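Local coordinates for stress responsive alpha-beta protein (Jannaschia sp., PDB 3BB5) that is of unknown function but forms a dimer of ferredoxin-like alpha-beta subunits belonging to the stress responsive A/B barrel family, at residues G54-N63 / P74-T82. Sequence-based numbering, arbitrary orientation. Where two conformers were deposited one is given.
Sequences GLTEFRHGPN and PYGFLCTFT
Y75 lies flat against the backbone of G61, with G61 O 3.4 Å above the plane and over the ring centre. With chi1 at -156° the ring swings over strand 55-62, and OH ends beside H60. H60 ND1 and Y75 OH are hydrogen-bonded at 2.7 Å, the hydroxyl meeting the imidazole at its edge. H60 NE2 is hydrogen-bonded to OD2 of D46 in helix 34-48. Strand 55-62 is the outermost strand within the chain of a four-stranded antiparallel, ferredoxin-like sheet. Paired backbone bonds join it to strand 75-81 at R59 with L78 and G61 with G76.

The tight part is the helix-covered face. There F58 CE1 reaches F77 CD2 at 3.5 Å, the two rings oblique with planes at 55°. C79 SG sits at the F58 ring edge, 3.6 Å from CD1, a sulfur-aromatic contact. Further along, L55 CG packs on F81 CE1 at 3.5 Å. Helices 34-48 and 84-92 cover this layer.

The solvent side is the margin at T56 and T82, both exposed. T56 OG1 donates a hydrogen bond to T80 O from above the carbonyl plane at 3.2 Å; T56 N donates to the same oxygen, its N-H bent (144°). On the other face, E57 OE2 is hydrogen-bonded to Y22 OH of the second subunit. Thus the helix-covered apolar cluster continues into a polar chain, Y75 to H60 to D46, while the other face contributes to the subunit interface.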
loop_
_atom_site.group_PDB
_atom_site.type_symbol
_atom_site.label_atom_id
_atom_site.label_comp_id
_atom_site.label_asym_id
_atom_site.label_seq_id
_atom_site.Cartn_x
_atom_site.Cartn_y
_atom_site.Cartn_z
ATOM N N GLY A 54 -0.703 -9.557 -17.281
ATOM C CA GLY A 54 -1.373 -8.398 -16.717
ATOM C C GLY A 54 -0.911 -7.945 -15.360
ATOM O O GLY A 54 -1.419 -6.934 -14.886
ATOM N N LEU A 55 0.006 -8.705 -14.714
ATOM C CA LEU A 55 0.634 -8.322 -13.417
ATOM C C LEU A 55 2.013 -7.778 -13.748
ATOM O O LEU A 55 2.965 -8.530 -13.969
ATOM C CB LEU A 55 0.760 -9.522 -12.478
ATOM C CG LEU A 55 0.941 -9.357 -10.967
ATOM C CD1 LEU A 55 1.032 -10.758 -10.334
ATOM C CD2 LEU A 55 2.117 -8.529 -10.588
ATOM N N THR A 56 2.119 -6.465 -13.810
ATOM C CA THR A 56 3.292 -5.838 -14.355
ATOM C C THR A 56 4.459 -5.728 -13.356
ATOM O O THR A 56 5.619 -5.623 -13.771
ATOM C CB THR A 56 2.911 -4.476 -14.909
ATOM O OG1 THR A 56 2.299 -3.717 -13.866
ATOM C CG2 THR A 56 1.917 -4.646 -16.029
ATOM N N GLU A 57 4.165 -5.773 -12.054
ATOM C CA GLU A 57 5.185 -5.676 -11.026
ATOM C C GLU A 57 4.681 -6.262 -9.702
ATOM O O GLU A 57 3.547 -6.058 -9.308
ATOM C CB GLU A 57 5.584 -4.229 -10.854
ATOM C CG GLU A 57 6.851 -4.008 -10.039
ATOM C CD GLU A 57 7.101 -2.525 -9.755
ATOM O OE1 GLU A 57 7.521 -1.793 -10.699
ATOM O OE2 GLU A 57 6.837 -2.091 -8.598
ATOM N N PHE A 58 5.541 -7.059 -9.066
ATOM C CA PHE A 58 5.280 -7.696 -7.795
ATOM C C PHE A 58 6.480 -7.430 -6.876
ATOM O O PHE A 58 7.605 -7.669 -7.234
ATOM C CB PHE A 58 5.012 -9.196 -7.954
ATOM C CG PHE A 58 4.860 -9.921 -6.626
ATOM C CD1 PHE A 58 3.689 -9.822 -5.900
ATOM C CD2 PHE A 58 5.901 -10.667 -6.091
ATOM C CE1 PHE A 58 3.548 -10.442 -4.675
ATOM C CE2 PHE A 58 5.759 -11.284 -4.870
ATOM C CZ PHE A 58 4.567 -11.169 -4.159
ATOM N N ARG A 59 6.197 -6.891 -5.703
ATOM C CA ARG A 59 7.187 -6.458 -4.737
ATOM C C ARG A 59 6.723 -6.776 -3.311
ATOM O O ARG A 59 5.542 -6.673 -2.989
ATOM C CB ARG A 59 7.370 -4.941 -4.842
ATOM C CG ARG A 59 8.070 -4.469 -6.105
ATOM C CD ARG A 59 9.549 -4.843 -6.143
ATOM N NE ARG A 59 10.233 -4.005 -7.124
ATOM C CZ ARG A 59 10.225 -4.209 -8.440
ATOM N NH1 ARG A 59 9.604 -5.258 -8.969
ATOM N NH2 ARG A 59 10.854 -3.354 -9.240
ATOM N N HIS A 60 7.661 -7.154 -2.454
ATOM C CA HIS A 60 7.344 -7.525 -1.080
ATOM C C HIS A 60 8.472 -7.148 -0.120
ATOM O O HIS A 60 9.643 -7.118 -0.506
ATOM C CB HIS A 60 7.003 -9.017 -0.984
ATOM C CG HIS A 60 8.093 -9.932 -1.446
ATOM N ND1 HIS A 60 9.090 -10.384 -0.610
ATOM C CD2 HIS A 60 8.316 -10.518 -2.649
ATOM C CE1 HIS A 60 9.892 -11.196 -1.284
ATOM N NE2 HIS A 60 9.454 -11.279 -2.527
ATOM N N GLY A 61 8.123 -6.855 1.139
ATOM C CA GLY A 61 9.164 -6.649 2.140
ATOM C C GLY A 61 8.664 -6.287 3.518
ATOM O O GLY A 61 7.470 -6.139 3.704
ATOM N N PRO A 62 9.588 -6.153 4.484
ATOM C CA PRO A 62 9.208 -5.664 5.782
ATOM C C PRO A 62 8.697 -4.263 5.715
ATOM O O PRO A 62 9.188 -3.466 4.949
ATOM C CB PRO A 62 10.510 -5.692 6.593
ATOM C CG PRO A 62 11.640 -5.847 5.581
ATOM C CD PRO A 62 11.029 -6.489 4.398
ATOM N N ASN A 63 7.741 -3.981 6.582
ATOM C CA ASN A 63 7.306 -2.642 6.879
ATOM C C ASN A 63 8.232 -2.001 7.929
ATOM O O ASN A 63 8.162 -2.312 9.128
ATOM C CB ASN A 63 5.854 -2.709 7.363
ATOM C CG ASN A 63 5.246 -1.353 7.628
ATOM O OD1 ASN A 63 5.795 -0.310 7.269
ATOM N ND2 ASN A 63 4.075 -1.366 8.258
ATOM N N PRO A 74 3.643 -5.948 10.116
ATOM C CA PRO A 74 5.074 -5.901 9.963
ATOM C C PRO A 74 5.588 -6.319 8.548
ATOM O O PRO A 74 6.778 -6.201 8.298
ATOM C CB PRO A 74 5.555 -6.872 11.049
ATOM C CG PRO A 74 4.493 -7.874 11.109
ATOM C CD PRO A 74 3.211 -7.149 10.846
ATOM N N TYR A 75 4.707 -6.780 7.654
ATOM C CA TYR A 75 5.129 -7.276 6.322
ATOM C C TYR A 75 4.008 -7.070 5.305
ATOM O O TYR A 75 2.825 -7.167 5.631
ATOM C CB TYR A 75 5.560 -8.775 6.383
ATOM C CG TYR A 75 6.520 -9.191 5.259
ATOM C CD1 TYR A 75 6.038 -9.634 4.039
ATOM C CD2 TYR A 75 7.897 -9.092 5.404
ATOM C CE1 TYR A 75 6.865 -9.994 3.026
ATOM C CE2 TYR A 75 8.750 -9.445 4.366
ATOM C CZ TYR A 75 8.220 -9.894 3.180
ATOM O OH TYR A 75 9.035 -10.246 2.125
ATOM N N GLY A 76 4.370 -6.756 4.066
ATOM C CA GLY A 76 3.359 -6.564 3.040
ATOM C C GLY A 76 3.858 -6.740 1.645
ATOM O O GLY A 76 5.050 -6.962 1.401
ATOM N N PHE A 77 2.925 -6.699 0.717
ATOM C CA PHE A 77 3.292 -6.750 -0.690
ATOM C C PHE A 77 2.379 -5.931 -1.560
ATOM O O PHE A 77 1.371 -5.456 -1.099
ATOM C CB PHE A 77 3.468 -8.194 -1.191
ATOM C CG PHE A 77 2.239 -9.070 -1.083
ATOM C CD1 PHE A 77 2.009 -9.811 0.043
ATOM C CD2 PHE A 77 1.379 -9.222 -2.159
ATOM C CE1 PHE A 77 0.924 -10.668 0.116
ATOM C CE2 PHE A 77 0.301 -10.044 -2.100
ATOM C CZ PHE A 77 0.070 -10.783 -0.963
ATOM N N LEU A 78 2.827 -5.718 -2.798
ATOM C CA LEU A 78 2.171 -4.888 -3.806
ATOM C C LEU A 78 2.172 -5.617 -5.159
ATOM O O LEU A 78 3.236 -6.039 -5.631
ATOM C CB LEU A 78 2.894 -3.551 -3.979
ATOM C CG LEU A 78 2.057 -2.552 -4.799
ATOM C CD1 LEU A 78 1.001 -1.788 -3.898
ATOM C CD2 LEU A 78 2.926 -1.573 -5.590
ATOM N N CYS A 79 0.985 -5.767 -5.756
ATOM C CA CYS A 79 0.860 -6.120 -7.160
ATOM C C CYS A 79 0.284 -4.963 -7.911
ATOM O O CYS A 79 -0.701 -4.392 -7.491
ATOM C CB CYS A 79 -0.072 -7.305 -7.378
ATOM S SG CYS A 79 0.278 -8.589 -6.308
ATOM N N THR A 80 0.898 -4.650 -9.037
ATOM C CA THR A 80 0.392 -3.670 -9.970
ATOM C C THR A 80 -0.256 -4.445 -11.131
ATOM O O THR A 80 0.417 -5.229 -11.758
ATOM C CB THR A 80 1.558 -2.790 -10.478
ATOM O OG1 THR A 80 2.141 -2.101 -9.363
ATOM C CG2 THR A 80 1.096 -1.779 -11.524
ATOM N N PHE A 81 -1.544 -4.215 -11.392
ATOM C CA PHE A 81 -2.267 -4.834 -12.506
ATOM C C PHE A 81 -2.670 -3.822 -13.558
ATOM O O PHE A 81 -2.964 -2.663 -13.261
ATOM C CB PHE A 81 -3.528 -5.541 -12.004
ATOM C CG PHE A 81 -3.256 -6.629 -11.006
ATOM C CD1 PHE A 81 -2.735 -7.830 -11.413
ATOM C CD2 PHE A 81 -3.510 -6.444 -9.649
ATOM C CE1 PHE A 81 -2.482 -8.845 -10.506
ATOM C CE2 PHE A 81 -3.258 -7.463 -8.755
ATOM C CZ PHE A 81 -2.728 -8.661 -9.204
ATOM N N THR A 82 -2.641 -4.273 -14.805
ATOM C CA THR A 82 -3.110 -3.488 -15.919
ATOM C C THR A 82 -4.585 -3.098 -15.740
ATOM O O THR A 82 -4.988 -2.006 -16.092
ATOM C CB THR A 82 -2.913 -4.273 -17.233
ATOM O OG1 THR A 82 -1.514 -4.355 -17.506
ATOM C CG2 THR A 82 -3.605 -3.570 -18.412
#